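Local coordinates for aldehyde dehydrogenase (Bartonella henselae, PDB 3I44), which probably catalyses the NAD(P)-dependent oxidation of aldehydes to carboxylic acids, as other members of the aldehyde dehydrogenase family do, at residues Q77-K80 with T81-P84; K137-E141 with F142-E146; Q124-T127 with G128-H131; I97-K100 with R101-D104. The protein carries 1 engineered substitution. All blocks are in the same frame, centred on the assembly; numbering follows the deposited sequence. Where two conformers were deposited one is given.

Contact 1 (Q77-K80 with T81-P84)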
ATOM      1  N   GLN A  77     -15.867 -13.099  13.430  1.00 31.19           N
ATOM      2  CA  GLN A  77     -15.732 -14.538  13.560  1.00 33.54           C
ATOM      3  C   GLN A  77     -16.847 -15.303  12.829  1.00 33.71           C
ATOM      4  O   GLN A  77     -16.595 -16.354  12.245  1.00 34.71           O
ATOM      5  CB  GLN A  77     -15.656 -14.912  15.058  1.00 35.19           C
ATOM      6  CG  GLN A  77     -14.359 -14.375  15.750  1.00 38.17           C
ATOM      7  CD  GLN A  77     -13.073 -14.806  15.015  1.00 44.86           C
ATOM      8  OE1 GLN A  77     -12.887 -16.001  14.734  1.00 51.79           O
ATOM      9  NE2 GLN A  77     -12.197 -13.846  14.686  1.00 46.46           N
ATOM     10  N   THR A  78     -18.066 -14.778  12.827  1.00 33.11           N
ATOM     11  CA  THR A  78     -19.168 -15.437  12.096  1.00 33.00           C
ATOM     12  C   THR A  78     -19.483 -14.789  10.739  1.00 31.90           C
ATOM     13  O   THR A  78     -19.885 -15.495   9.823  1.00 32.46           O
ATOM     14  CB  THR A  78     -20.454 -15.470  12.922  1.00 33.23           C
ATOM     15  OG1 THR A  78     -20.708 -14.156  13.427  1.00 34.33           O
ATOM     16  CG2 THR A  78     -20.328 -16.450  14.077  1.00 33.98           C
ATOM     17  N   TRP A  79     -19.295 -13.467  10.607  1.00 30.73           N
ATOM     18  CA  TRP A  79     -19.540 -12.753   9.333  1.00 29.40           C
ATOM     19  C   TRP A  79     -18.600 -13.214   8.199  1.00 29.62           C
ATOM     20  O   TRP A  79     -19.009 -13.300   7.034  1.00 28.26           O
ATOM     21  CB  TRP A  79     -19.457 -11.217   9.535  1.00 28.76           C
ATOM     22  CG  TRP A  79     -19.642 -10.402   8.289  1.00 26.24           C
ATOM     23  CD1 TRP A  79     -18.677  -9.716   7.626  1.00 24.37           C
ATOM     24  CD2 TRP A  79     -20.844 -10.238   7.530  1.00 24.23           C
ATOM     25  NE1 TRP A  79     -19.193  -9.111   6.519  1.00 22.77           N
ATOM     26  CE2 TRP A  79     -20.528  -9.420   6.427  1.00 26.39           C
ATOM     27  CE3 TRP A  79     -22.166 -10.697   7.677  1.00 25.44           C
ATOM     28  CZ2 TRP A  79     -21.493  -9.031   5.466  1.00 23.98           C
ATOM     29  CZ3 TRP A  79     -23.126 -10.305   6.725  1.00 24.63           C
ATOM     30  CH2 TRP A  79     -22.780  -9.482   5.642  1.00 25.47           C
ATOM     31  N   LYS A  80     -17.346 -13.509   8.542  1.00 30.21           N
ATOM     32  CA  LYS A  80     -16.369 -14.007   7.558  1.00 31.01           C
ATOM     33  C   LYS A  80     -16.726 -15.378   6.955  1.00 30.54           C
ATOM     34  O   LYS A  80     -16.204 -15.729   5.920  1.00 30.99           O
ATOM     35  CB  LYS A  80     -14.937 -14.034   8.142  1.00 31.51           C
ATOM     36  CG  LYS A  80     -14.650 -15.198   9.092  1.00 33.19           C
ATOM     37  CD  LYS A  80     -13.274 -15.074   9.765  1.00 37.07           C
ATOM     38  CE  LYS A  80     -12.774 -16.399  10.371  1.00 40.11           C
ATOM     39  NZ  LYS A  80     -13.572 -16.861  11.565  1.00 43.85           N
ATOM     40  N   THR A  81     -17.632 -16.117   7.581  1.00 30.97           N
ATOM     41  CA  THR A  81     -18.079 -17.402   7.057  1.00 31.15           C
ATOM     42  C   THR A  81     -19.391 -17.351   6.265  1.00 30.79           C
ATOM     43  O   THR A  81     -19.833 -18.380   5.754  1.00 31.20           O
ATOM     44  CB  THR A  81     -18.250 -18.425   8.199  1.00 31.41           C
ATOM     45  OG1 THR A  81     -19.418 -18.108   8.960  1.00 30.94           O
ATOM     46  CG2 THR A  81     -17.028 -18.428   9.104  1.00 32.13           C
ATOM     47  N   THR A  82     -20.018 -16.181   6.149  1.00 30.23           N
ATOM     48  CA  THR A  82     -21.208 -16.048   5.288  1.00 29.42           C
ATOM     49  C   THR A  82     -20.766 -16.259   3.830  1.00 29.15           C
ATOM     50  O   THR A  82     -19.610 -15.998   3.475  1.00 29.37           O
ATOM     51  CB  THR A  82     -21.844 -14.703   5.420  1.00 29.34           C
ATOM     52  OG1 THR A  82     -20.840 -13.707   5.150  1.00 31.04           O
ATOM     53  CG2 THR A  82     -22.450 -14.517   6.846  1.00 28.03           C
ATOM     54  N   SER A  83     -21.656 -16.781   2.987  1.00 27.76           N
ATOM     55  CA  SER A  83     -21.291 -16.994   1.605  1.00 27.15           C
ATOM     56  C   SER A  83     -21.397 -15.667   0.855  1.00 26.81           C
ATOM     57  O   SER A  83     -22.073 -14.742   1.315  1.00 27.38           O
ATOM     58  CB  SER A  83     -22.201 -18.033   0.967  1.00 26.57           C
ATOM     59  OG  SER A  83     -23.499 -17.537   0.955  1.00 27.32           O
ATOM     60  N   PRO A  84     -20.717 -15.559  -0.294  1.00 26.56           N
ATOM     61  CA  PRO A  84     -20.850 -14.416  -1.186  1.00 26.57           C
ATOM     62  C   PRO A  84     -22.299 -14.149  -1.589  1.00 26.34           C
ATOM     63  O   PRO A  84     -22.731 -12.984  -1.692  1.00 25.54           O
ATOM     64  CB  PRO A  84     -20.047 -14.840  -2.406  1.00 26.33           C
ATOM     65  CG  PRO A  84     -19.014 -15.769  -1.847  1.00 27.66           C
ATOM     66  CD  PRO A  84     -19.664 -16.493  -0.739  1.00 26.50           C
TER
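Thr82 folds back on Trp79 across a type I beta turn, Trp79 to Thr82, where helix 62-79 gives way to the short link before helix 84-100. Its CB lies 3.6 Å from Trp79 O, and from there the two branches part. OG1, set between the backbone N and the carbonyl carbon (chi1 55°), bonds to Trp79 O at 2.7 Å, in the carbonyl plane; it also stands over one face of the indole, toward the rim. CG2 rests 3.9 Å from Trp79 CE3. The amide Thr82 N reaches the same Trp79 O at 3.2 Å, but from above the carbonyl plane, so one oxygen is gripped twice by one residue. Arg87 NE, in the next helix, gives Thr82 OG1 a further partner, while Leu216, Pro217 and Val220 pack on the indole.

One residue earlier the pattern recurs: Thr81 OG1 and Thr81 N both bond to Thr78 O, from the same face of its plane. On the solvent side Lys80, bent at its last torsion, turns NZ back to Gln77 O. Thr81 OG1 makes the shorter bond to Thr78 O, 2.8 Å against 3.2 Å from Thr81 N.

Contact 2 (K137-E141 with F142-E146)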
ATOM      1  N   LYS A 137     -22.387  -5.439  -9.718  1.00 21.48           N
ATOM      2  CA  LYS A 137     -21.900  -5.942 -10.990  1.00 22.50           C
ATOM      3  C   LYS A 137     -20.496  -6.537 -10.864  1.00 23.09           C
ATOM      4  O   LYS A 137     -20.254  -7.659 -11.345  1.00 21.80           O
ATOM      5  CB  LYS A 137     -21.923  -4.874 -12.086  1.00 23.12           C
ATOM      6  CG  LYS A 137     -21.300  -5.386 -13.425  1.00 26.85           C
ATOM      7  CD  LYS A 137     -21.475  -4.411 -14.578  1.00 31.71           C
ATOM      8  CE  LYS A 137     -20.901  -5.007 -15.888  1.00 35.26           C
ATOM      9  NZ  LYS A 137     -20.486  -3.880 -16.799  1.00 37.53           N
ATOM     10  N   ALA A 138     -19.577  -5.796 -10.233  1.00 22.59           N
ATOM     11  CA  ALA A 138     -18.206  -6.287 -10.043  1.00 23.18           C
ATOM     12  C   ALA A 138     -18.198  -7.597  -9.246  1.00 23.78           C
ATOM     13  O   ALA A 138     -17.525  -8.531  -9.628  1.00 23.81           O
ATOM     14  CB  ALA A 138     -17.293  -5.222  -9.356  1.00 23.02           C
ATOM     15  N   TYR A 139     -18.985  -7.677  -8.176  1.00 23.80           N
ATOM     16  CA  TYR A 139     -18.971  -8.863  -7.312  1.00 24.92           C
ATOM     17  C   TYR A 139     -19.377 -10.115  -8.073  1.00 26.30           C
ATOM     18  O   TYR A 139     -18.842 -11.185  -7.831  1.00 25.22           O
ATOM     19  CB  TYR A 139     -19.927  -8.719  -6.163  1.00 23.90           C
ATOM     20  CG  TYR A 139     -19.635  -9.560  -4.944  1.00 23.95           C
ATOM     21  CD1 TYR A 139     -18.389  -9.496  -4.290  1.00 22.15           C
ATOM     22  CD2 TYR A 139     -20.626 -10.340  -4.366  1.00 23.96           C
ATOM     23  CE1 TYR A 139     -18.152 -10.225  -3.123  1.00 21.49           C
ATOM     24  CE2 TYR A 139     -20.391 -11.056  -3.192  1.00 22.33           C
ATOM     25  CZ  TYR A 139     -19.165 -10.982  -2.569  1.00 19.16           C
ATOM     26  OH  TYR A 139     -18.933 -11.700  -1.406  1.00 19.97           O
ATOM     27  N   LYS A 140     -20.340  -9.951  -8.967  1.00 28.26           N
ATOM     28  CA  LYS A 140     -20.807 -11.050  -9.806  1.00 30.62           C
ATOM     29  C   LYS A 140     -19.699 -11.559 -10.734  1.00 31.13           C
ATOM     30  O   LYS A 140     -19.626 -12.746 -10.967  1.00 32.42           O
ATOM     31  CB  LYS A 140     -22.109 -10.657 -10.539  1.00 30.67           C
ATOM     32  CG  LYS A 140     -23.338 -10.877  -9.637  1.00 33.25           C
ATOM     33  CD  LYS A 140     -24.468  -9.813  -9.784  1.00 36.48           C
ATOM     34  CE  LYS A 140     -25.475 -10.111 -10.894  1.00 38.26           C
ATOM     35  NZ  LYS A 140     -26.469  -8.988 -11.050  1.00 39.52           N
ATOM     36  N   GLU A 141     -18.800 -10.697 -11.192  1.00 31.72           N
ATOM     37  CA  GLU A 141     -17.626 -11.144 -11.951  1.00 33.01           C
ATOM     38  C   GLU A 141     -16.438 -11.664 -11.125  1.00 31.82           C
ATOM     39  O   GLU A 141     -15.471 -12.157 -11.690  1.00 32.07           O
ATOM     40  CB  GLU A 141     -17.119 -10.014 -12.869  1.00 33.93           C
ATOM     41  CG  GLU A 141     -18.168  -9.543 -13.912  1.00 39.43           C
ATOM     42  CD  GLU A 141     -18.726 -10.696 -14.769  1.00 46.21           C
ATOM     43  OE1 GLU A 141     -18.051 -11.105 -15.755  1.00 50.92           O
ATOM     44  OE2 GLU A 141     -19.836 -11.197 -14.454  1.00 49.96           O
ATOM     45  N   PHE A 142     -16.482 -11.527  -9.806  1.00 30.20           N
ATOM     46  CA  PHE A 142     -15.310 -11.808  -8.973  1.00 28.50           C
ATOM     47  C   PHE A 142     -15.427 -13.190  -8.415  1.00 27.85           C
ATOM     48  O   PHE A 142     -16.508 -13.637  -8.093  1.00 27.17           O
ATOM     49  CB  PHE A 142     -15.257 -10.798  -7.827  1.00 27.97           C
ATOM     50  CG  PHE A 142     -14.216 -11.073  -6.802  1.00 26.19           C
ATOM     51  CD1 PHE A 142     -12.889 -10.813  -7.058  1.00 27.73           C
ATOM     52  CD2 PHE A 142     -14.579 -11.505  -5.529  1.00 28.55           C
ATOM     53  CE1 PHE A 142     -11.922 -11.052  -6.082  1.00 26.25           C
ATOM     54  CE2 PHE A 142     -13.629 -11.744  -4.566  1.00 27.26           C
ATOM     55  CZ  PHE A 142     -12.291 -11.507  -4.848  1.00 26.79           C
ATOM     56  N   SER A 143     -14.301 -13.861  -8.251  1.00 27.65           N
ATOM     57  CA  SER A 143     -14.279 -15.138  -7.536  1.00 26.96           C
ATOM     58  C   SER A 143     -13.222 -15.095  -6.427  1.00 26.08           C
ATOM     59  O   SER A 143     -12.154 -14.547  -6.638  1.00 25.40           O
ATOM     60  CB  SER A 143     -14.002 -16.281  -8.506  1.00 26.84           C
ATOM     61  OG  SER A 143     -13.800 -17.454  -7.755  1.00 29.05           O
ATOM     62  N   PHE A 144     -13.519 -15.692  -5.269  1.00 25.21           N
ATOM     63  CA  PHE A 144     -12.574 -15.703  -4.126  1.00 26.12           C
ATOM     64  C   PHE A 144     -11.397 -16.676  -4.299  1.00 26.46           C
ATOM     65  O   PHE A 144     -10.456 -16.663  -3.513  1.00 25.80           O
ATOM     66  CB  PHE A 144     -13.308 -15.966  -2.810  1.00 25.48           C
ATOM     67  CG  PHE A 144     -14.083 -14.771  -2.328  1.00 27.14           C
ATOM     68  CD1 PHE A 144     -15.356 -14.500  -2.827  1.00 25.92           C
ATOM     69  CD2 PHE A 144     -13.526 -13.897  -1.406  1.00 25.32           C
ATOM     70  CE1 PHE A 144     -16.064 -13.389  -2.390  1.00 25.03           C
ATOM     71  CE2 PHE A 144     -14.237 -12.780  -0.962  1.00 25.88           C
ATOM     72  CZ  PHE A 144     -15.509 -12.525  -1.466  1.00 25.85           C
ATOM     73  N   GLN A 145     -11.454 -17.509  -5.334  1.00 27.86           N
ATOM     74  CA  GLN A 145     -10.325 -18.346  -5.733  1.00 28.24           C
ATOM     75  C   GLN A 145     -10.149 -18.258  -7.215  1.00 28.14           C
ATOM     76  O   GLN A 145     -11.130 -18.236  -7.972  1.00 28.11           O
ATOM     77  CB  GLN A 145     -10.551 -19.831  -5.428  1.00 29.12           C
ATOM     78  CG  GLN A 145     -11.072 -20.183  -4.056  1.00 32.72           C
ATOM     79  CD  GLN A 145     -11.034 -21.727  -3.790  1.00 36.39           C
ATOM     80  OE1 GLN A 145     -10.579 -22.511  -4.625  1.00 38.00           O
ATOM     81  NE2 GLN A 145     -11.520 -22.139  -2.625  1.00 41.65           N
ATOM     82  N   GLU A 146      -8.903 -18.261  -7.636  1.00 27.79           N
ATOM     83  CA  GLU A 146      -8.592 -18.371  -9.028  1.00 28.58           C
ATOM     84  C   GLU A 146      -7.204 -18.909  -9.221  1.00 27.78           C
ATOM     85  O   GLU A 146      -6.450 -19.102  -8.258  1.00 25.79           O
ATOM     86  CB  GLU A 146      -8.729 -17.024  -9.712  1.00 30.12           C
ATOM     87  CG  GLU A 146      -7.837 -15.927  -9.214  1.00 32.98           C
ATOM     88  CD  GLU A 146      -8.460 -14.565  -9.545  1.00 40.24           C
ATOM     89  OE1 GLU A 146      -9.676 -14.591  -9.901  1.00 47.88           O
ATOM     90  OE2 GLU A 146      -7.792 -13.499  -9.434  1.00 39.69           O
TER
HETATM   91  O   HOH W   1     -17.838 -15.175 -10.319  1.00 54.78           O
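Tyr139 and Phe144 meet where helix 117-141 runs out and the chain turns into strand 145-147, with Phe142 between them in sequence. In the aromatic group, Tyr139 OH comes to the edge of the Phe144 ring, near its plane, 3.5 Å from Phe144 CE1, and Tyr139 CE1 lies 3.9 Å from that same carbon. The two rings are almost perpendicular, planes at 84°, with centroids 6.0 Å apart. Phe142 CE2 sits over the centre of the Phe144 ring, 3.5 Å above its plane. Phe142 CG is anti to the backbone N (chi1 172°), which carries the ring away from the helix end, and Tyr159 of strand 156-168 meets it edge-to-face.

Among polar contacts, Phe142 N bonds to Tyr139 O at 3.1 Å, approaching from above the carbonyl plane. A water donates to both Lys140 O and Phe142 O, bridging the last turn and the exit. Within the exit, Ser143 OG donates to Gln145 O at 2.8 Å.

Arg87 of helix 84-100 packs on Tyr139 and Phe144, and Leu489 touches both phenylalanines. Tyr139 OH has a weak hydrogen bond to Leu187 O, so the phenol can lean on a hydrocarbon ring edge while keeping a polar partner: the contact joins the end of the helix to the loop leading into strand 145-147 mainly through aromatic packing, with one backbone bond and one bridging water at the turn.

Contact 3 (Q124-T127 with G128-H131)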
ATOM      1  N   GLN A 124     -25.488  13.979  -5.181  1.00 22.18           N
ATOM      2  CA  GLN A 124     -25.007  13.535  -3.846  1.00 21.30           C
ATOM      3  C   GLN A 124     -25.610  12.165  -3.473  1.00 22.35           C
ATOM      4  O   GLN A 124     -24.891  11.260  -3.034  1.00 23.62           O
ATOM      5  CB  GLN A 124     -25.288  14.587  -2.771  1.00 20.69           C
ATOM      6  CG  GLN A 124     -24.470  15.889  -2.916  1.00 19.56           C
ATOM      7  CD  GLN A 124     -23.102  15.785  -2.264  1.00 19.96           C
ATOM      8  OE1 GLN A 124     -22.749  14.749  -1.680  1.00 19.45           O
ATOM      9  NE2 GLN A 124     -22.306  16.858  -2.371  1.00 22.02           N
ATOM     10  N   THR A 125     -26.920  12.011  -3.635  1.00 21.76           N
ATOM     11  CA  THR A 125     -27.562  10.778  -3.239  1.00 21.04           C
ATOM     12  C   THR A 125     -27.466   9.706  -4.346  1.00 21.33           C
ATOM     13  O   THR A 125     -27.080   8.591  -4.078  1.00 21.03           O
ATOM     14  CB  THR A 125     -29.017  11.000  -2.807  1.00 22.07           C
ATOM     15  OG1 THR A 125     -29.054  11.943  -1.718  1.00 20.05           O
ATOM     16  CG2 THR A 125     -29.643   9.659  -2.364  1.00 19.75           C
ATOM     17  N   ALA A 126     -27.747  10.069  -5.579  1.00 21.40           N
ATOM     18  CA  ALA A 126     -27.685   9.132  -6.694  1.00 22.18           C
ATOM     19  C   ALA A 126     -26.313   8.493  -6.924  1.00 22.98           C
ATOM     20  O   ALA A 126     -26.278   7.357  -7.328  1.00 22.82           O
ATOM     21  CB  ALA A 126     -28.157   9.836  -8.017  1.00 21.98           C
ATOM     22  N   THR A 127     -25.192   9.195  -6.686  1.00 23.72           N
ATOM     23  CA  THR A 127     -23.885   8.548  -6.844  1.00 24.88           C
ATOM     24  C   THR A 127     -23.718   7.366  -5.874  1.00 24.34           C
ATOM     25  O   THR A 127     -23.127   6.353  -6.234  1.00 23.41           O
ATOM     26  CB  THR A 127     -22.680   9.531  -6.771  1.00 26.21           C
ATOM     27  OG1 THR A 127     -22.642  10.220  -5.497  1.00 30.55           O
ATOM     28  CG2 THR A 127     -22.802  10.510  -7.896  1.00 26.63           C
ATOM     29  N   GLY A 128     -24.303   7.481  -4.679  1.00 23.14           N
ATOM     30  CA  GLY A 128     -24.350   6.364  -3.720  1.00 22.39           C
ATOM     31  C   GLY A 128     -24.956   5.118  -4.324  1.00 21.92           C
ATOM     32  O   GLY A 128     -24.348   4.008  -4.280  1.00 19.35           O
ATOM     33  N   SER A 129     -26.141   5.294  -4.932  1.00 21.34           N
ATOM     34  CA  SER A 129     -26.829   4.158  -5.530  0.50 21.35           C
ATOM     35  C   SER A 129     -26.023   3.626  -6.719  1.00 20.72           C
ATOM     36  O   SER A 129     -25.930   2.415  -6.895  1.00 21.61           O
ATOM     37  CB  SER A 129     -28.269   4.506  -5.927  0.50 21.25           C
ATOM     38  OG  SER A 129     -28.378   5.857  -6.346  0.50 22.06           O
ATOM     39  N   SER A 130     -25.425   4.514  -7.506  1.00 20.20           N
ATOM     40  CA  SER A 130     -24.605   4.101  -8.650  0.50 19.71           C
ATOM     41  C   SER A 130     -23.373   3.285  -8.215  1.00 20.15           C
ATOM     42  O   SER A 130     -23.012   2.279  -8.838  1.00 21.01           O
ATOM     43  CB  SER A 130     -24.172   5.313  -9.461  0.50 19.85           C
ATOM     44  OG  SER A 130     -23.269   4.930 -10.470  0.50 17.35           O
ATOM     45  N   HIS A 131     -22.721   3.705  -7.141  1.00 19.80           N
ATOM     46  CA  HIS A 131     -21.600   2.924  -6.601  1.00 20.36           C
ATOM     47  C   HIS A 131     -22.065   1.548  -6.106  1.00 19.73           C
ATOM     48  O   HIS A 131     -21.451   0.555  -6.418  1.00 19.14           O
ATOM     49  CB  HIS A 131     -20.901   3.661  -5.468  1.00 20.37           C
ATOM     50  CG  HIS A 131     -20.175   4.892  -5.910  1.00 21.51           C
ATOM     51  ND1 HIS A 131     -19.642   5.020  -7.170  1.00 24.57           N
ATOM     52  CD2 HIS A 131     -19.846   6.018  -5.245  1.00 22.04           C
ATOM     53  CE1 HIS A 131     -19.045   6.195  -7.273  1.00 24.09           C
ATOM     54  NE2 HIS A 131     -19.148   6.813  -6.116  1.00 23.07           N
TER
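His131 lays one ring face over Thr127 O, one turn back in helix 117-141. The oxygen stands 3.2 Å above the imidazole plane, offset toward the rim, with His131 CG its nearest ring atom at 3.3 Å. This follows from chi1 -68°, which puts CG beside the backbone N, the very N that bonds to the same Thr127 O at 2.8 Å. The carbonyl is therefore held by a nearly straight helical bond (162° at the hydrogen) and lies under the ring of the residue that donates it.

Ser129 turns its hydroxyl back along the helix instead. In one of two deposited conformers, and so only tentatively, OG donates to Ala126 O at 2.8 Å, tilted 31° from the carbonyl plane. The same Ala126 O takes Ser130 N at 3.0 Å, closer to its plane, so in that copy a side chain and a main-chain amide would share one acceptor. Ser130 CB, pointing toward the preceding turn, rests 3.5 Å from Thr127 O. Thr127 OG1 bonds instead to Ala123 O, one turn further back.

Gly128 N makes a weak bond to Thr125 O.

Three helices pack against this turn. Thr125 packs on Met105, Ala106 and Ile109 of helix 102-113, and Ser129 on Leu95, Tyr98 and Glu99 of helix 84-100. His131 lies on Thr179 and Leu180 of helix 174-188, while Gln124 NE2 bonds to Asn172 O just before it.

Contact 4 (I97-K100 with R101-D104)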
ATOM      1  N   ILE A  97     -33.483  -0.364   0.349  1.00 22.64           N
ATOM      2  CA  ILE A  97     -33.863   0.576   1.396  1.00 22.64           C
ATOM      3  C   ILE A  97     -33.257   1.969   1.123  1.00 22.71           C
ATOM      4  O   ILE A  97     -33.892   2.979   1.364  1.00 23.65           O
ATOM      5  CB  ILE A  97     -33.511   0.042   2.816  1.00 22.59           C
ATOM      6  CG1 ILE A  97     -34.324  -1.237   3.115  1.00 25.57           C
ATOM      7  CG2 ILE A  97     -33.748   1.113   3.844  1.00 20.95           C
ATOM      8  CD1 ILE A  97     -33.591  -2.248   4.006  1.00 27.48           C
ATOM      9  N   TYR A  98     -32.041   2.013   0.588  1.00 22.44           N
ATOM     10  CA  TYR A  98     -31.407   3.277   0.205  1.00 22.08           C
ATOM     11  C   TYR A  98     -32.260   4.060  -0.767  1.00 21.91           C
ATOM     12  O   TYR A  98     -32.475   5.261  -0.564  1.00 20.66           O
ATOM     13  CB  TYR A  98     -30.027   3.031  -0.397  1.00 22.37           C
ATOM     14  CG  TYR A  98     -29.182   4.260  -0.695  1.00 21.32           C
ATOM     15  CD1 TYR A  98     -28.227   4.740   0.231  1.00 20.31           C
ATOM     16  CD2 TYR A  98     -29.291   4.915  -1.913  1.00 20.17           C
ATOM     17  CE1 TYR A  98     -27.410   5.856  -0.076  1.00 19.50           C
ATOM     18  CE2 TYR A  98     -28.500   6.009  -2.214  1.00 20.96           C
ATOM     19  CZ  TYR A  98     -27.567   6.482  -1.291  1.00 20.16           C
ATOM     20  OH  TYR A  98     -26.808   7.579  -1.637  1.00 20.96           O
ATOM     21  N   GLU A  99     -32.788   3.379  -1.792  1.00 22.54           N
ATOM     22  CA  GLU A  99     -33.660   4.038  -2.762  1.00 23.00           C
ATOM     23  C   GLU A  99     -34.955   4.505  -2.091  1.00 23.56           C
ATOM     24  O   GLU A  99     -35.429   5.629  -2.354  1.00 23.91           O
ATOM     25  CB  GLU A  99     -33.969   3.174  -4.007  1.00 22.00           C
ATOM     26  CG  GLU A  99     -32.850   3.001  -5.009  1.00 23.97           C
ATOM     27  CD  GLU A  99     -32.390   4.296  -5.703  1.00 24.32           C
ATOM     28  OE1 GLU A  99     -33.014   5.373  -5.532  1.00 24.33           O
ATOM     29  OE2 GLU A  99     -31.384   4.231  -6.454  1.00 29.47           O
ATOM     30  N   LYS A 100     -35.513   3.675  -1.217  1.00 24.98           N
ATOM     31  CA  LYS A 100     -36.731   4.064  -0.495  1.00 26.22           C
ATOM     32  C   LYS A 100     -36.492   5.336   0.322  1.00 26.29           C
ATOM     33  O   LYS A 100     -37.365   6.184   0.415  1.00 26.22           O
ATOM     34  CB  LYS A 100     -37.255   2.941   0.406  1.00 27.34           C
ATOM     35  CG  LYS A 100     -38.529   3.334   1.216  1.00 30.73           C
ATOM     36  CD  LYS A 100     -39.164   2.138   1.926  1.00 33.31           C
ATOM     37  CE  LYS A 100     -38.259   1.636   3.045  1.00 35.32           C
ATOM     38  NZ  LYS A 100     -38.906   0.615   3.932  1.00 37.56           N
ATOM     39  N   ARG A 101     -35.287   5.516   0.846  1.00 26.75           N
ATOM     40  CA  ARG A 101     -35.027   6.673   1.703  1.00 27.16           C
ATOM     41  C   ARG A 101     -34.278   7.802   1.009  1.00 26.69           C
ATOM     42  O   ARG A 101     -33.777   8.727   1.670  1.00 26.15           O
ATOM     43  CB  ARG A 101     -34.308   6.187   2.955  1.00 27.57           C
ATOM     44  CG  ARG A 101     -35.175   5.238   3.755  1.00 30.15           C
ATOM     45  CD  ARG A 101     -35.808   5.934   4.932  1.00 35.40           C
ATOM     46  NE  ARG A 101     -35.269   5.422   6.170  1.00 37.00           N
ATOM     47  CZ  ARG A 101     -35.195   6.087   7.322  1.00 36.05           C
ATOM     48  NH1 ARG A 101     -34.662   5.470   8.359  1.00 35.70           N
ATOM     49  NH2 ARG A 101     -35.608   7.345   7.451  1.00 36.09           N
ATOM     50  N   SER A 102     -34.252   7.769  -0.323  1.00 26.14           N
ATOM     51  CA  SER A 102     -33.410   8.672  -1.069  1.00 27.23           C
ATOM     52  C   SER A 102     -33.754  10.148  -0.862  1.00 27.34           C
ATOM     53  O   SER A 102     -32.850  10.984  -0.805  1.00 25.12           O
ATOM     54  CB  SER A 102     -33.373   8.328  -2.579  1.00 27.84           C
ATOM     55  OG  SER A 102     -34.665   8.099  -3.112  1.00 29.53           O
ATOM     56  N   SER A 103     -35.029  10.491  -0.749  1.00 27.22           N
ATOM     57  CA  SER A 103     -35.308  11.913  -0.592  1.00 28.21           C
ATOM     58  C   SER A 103     -35.077  12.386   0.864  1.00 26.60           C
ATOM     59  O   SER A 103     -34.721  13.526   1.061  1.00 26.38           O
ATOM     60  CB  SER A 103     -36.671  12.297  -1.166  1.00 29.28           C
ATOM     61  OG  SER A 103     -37.657  11.529  -0.544  1.00 33.42           O
ATOM     62  N   ASP A 104     -35.203  11.507   1.858  1.00 25.67           N
ATOM     63  CA  ASP A 104     -34.722  11.795   3.223  1.00 25.68           C
ATOM     64  C   ASP A 104     -33.223  12.048   3.204  1.00 24.43           C
ATOM     65  O   ASP A 104     -32.710  12.956   3.863  1.00 24.20           O
ATOM     66  CB  ASP A 104     -34.993  10.603   4.181  1.00 26.31           C
ATOM     67  CG  ASP A 104     -36.452  10.492   4.601  1.00 30.47           C
ATOM     68  OD1 ASP A 104     -37.182  11.494   4.482  1.00 32.76           O
ATOM     69  OD2 ASP A 104     -36.863   9.395   5.050  1.00 35.33           O
TER
HETATM   70  O   HOH W   2     -37.096   9.158   1.069  1.00 42.06           O
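Arg101 N closes the last turn of helix 84-100 on Ile97 O at 2.9 Å, with a weak second bond to Tyr98 O. Arg101 itself leaves helical backbone angles (psi 17°) and serves as the N-cap residue of helix 102-113, so a single residue breaks the run between the two helices. Past it, Ser102 N reaches Glu99 O at 3.2 Å from above the carbonyl plane.

Ser102 adds its side chain to that carbonyl. With OG between the backbone N and the carbonyl carbon (chi1 47°), the hydroxyl donates to Glu99 O at 2.7 Å, only 18° from the carbonyl plane, while CB lies 3.4 Å from the same oxygen. Arg101 lays the start of its chain along the helix end: CG is 3.5 Å from Ile97 O and 4.4 Å from Ile97 CG2. Bends at chi2 and chi3 then lead the guanidinium away, and Asp104 OD2 meets its edge in plane, a salt bridge whose hydrogen bond, Arg101 NH2 to Asp104 OD2, is weak at 3.4 Å. A water bonded to Lys100 O, Ser103 OG and Asp104 N spans the break.

Helix 202-213 supplies further polar partners: Glu209 pairs with Arg101 NH1 and Glu213 with Lys100 NZ, and Ile210 packs on Ile97. Lys100 NZ and Arg101 NE stay 6.4 Å apart, and each side chain has an acidic partner that should offset the like charges. The helix break is thus bonded by main chain and serine hydroxyl, and tied by ion pairs to the neighbouring helix.

How the contacts relate
From the N terminus, contact 1 closes the turn between helices 62-79 and 84-100, and contact 4 spans the one-residue break between helix 84-100 and helix 102-113. Contact 3 is a turn within helix 117-141, and contact 2 closes that helix's exit into strand 145-147. The four lie in series; none nests within or crosses another. In space they form two touching pairs. At the start of helix 84-100, Pro84 of contact 1 packs on Tyr139 and Phe144 of contact 2. At its far end, Tyr98 OH of contact 4 probably hydrogen-bonds to Thr125 O of contact 3. Helices 84-100 and 117-141 are thus joined at two places, contacts 2 and 3 lying 22 Å apart between centres.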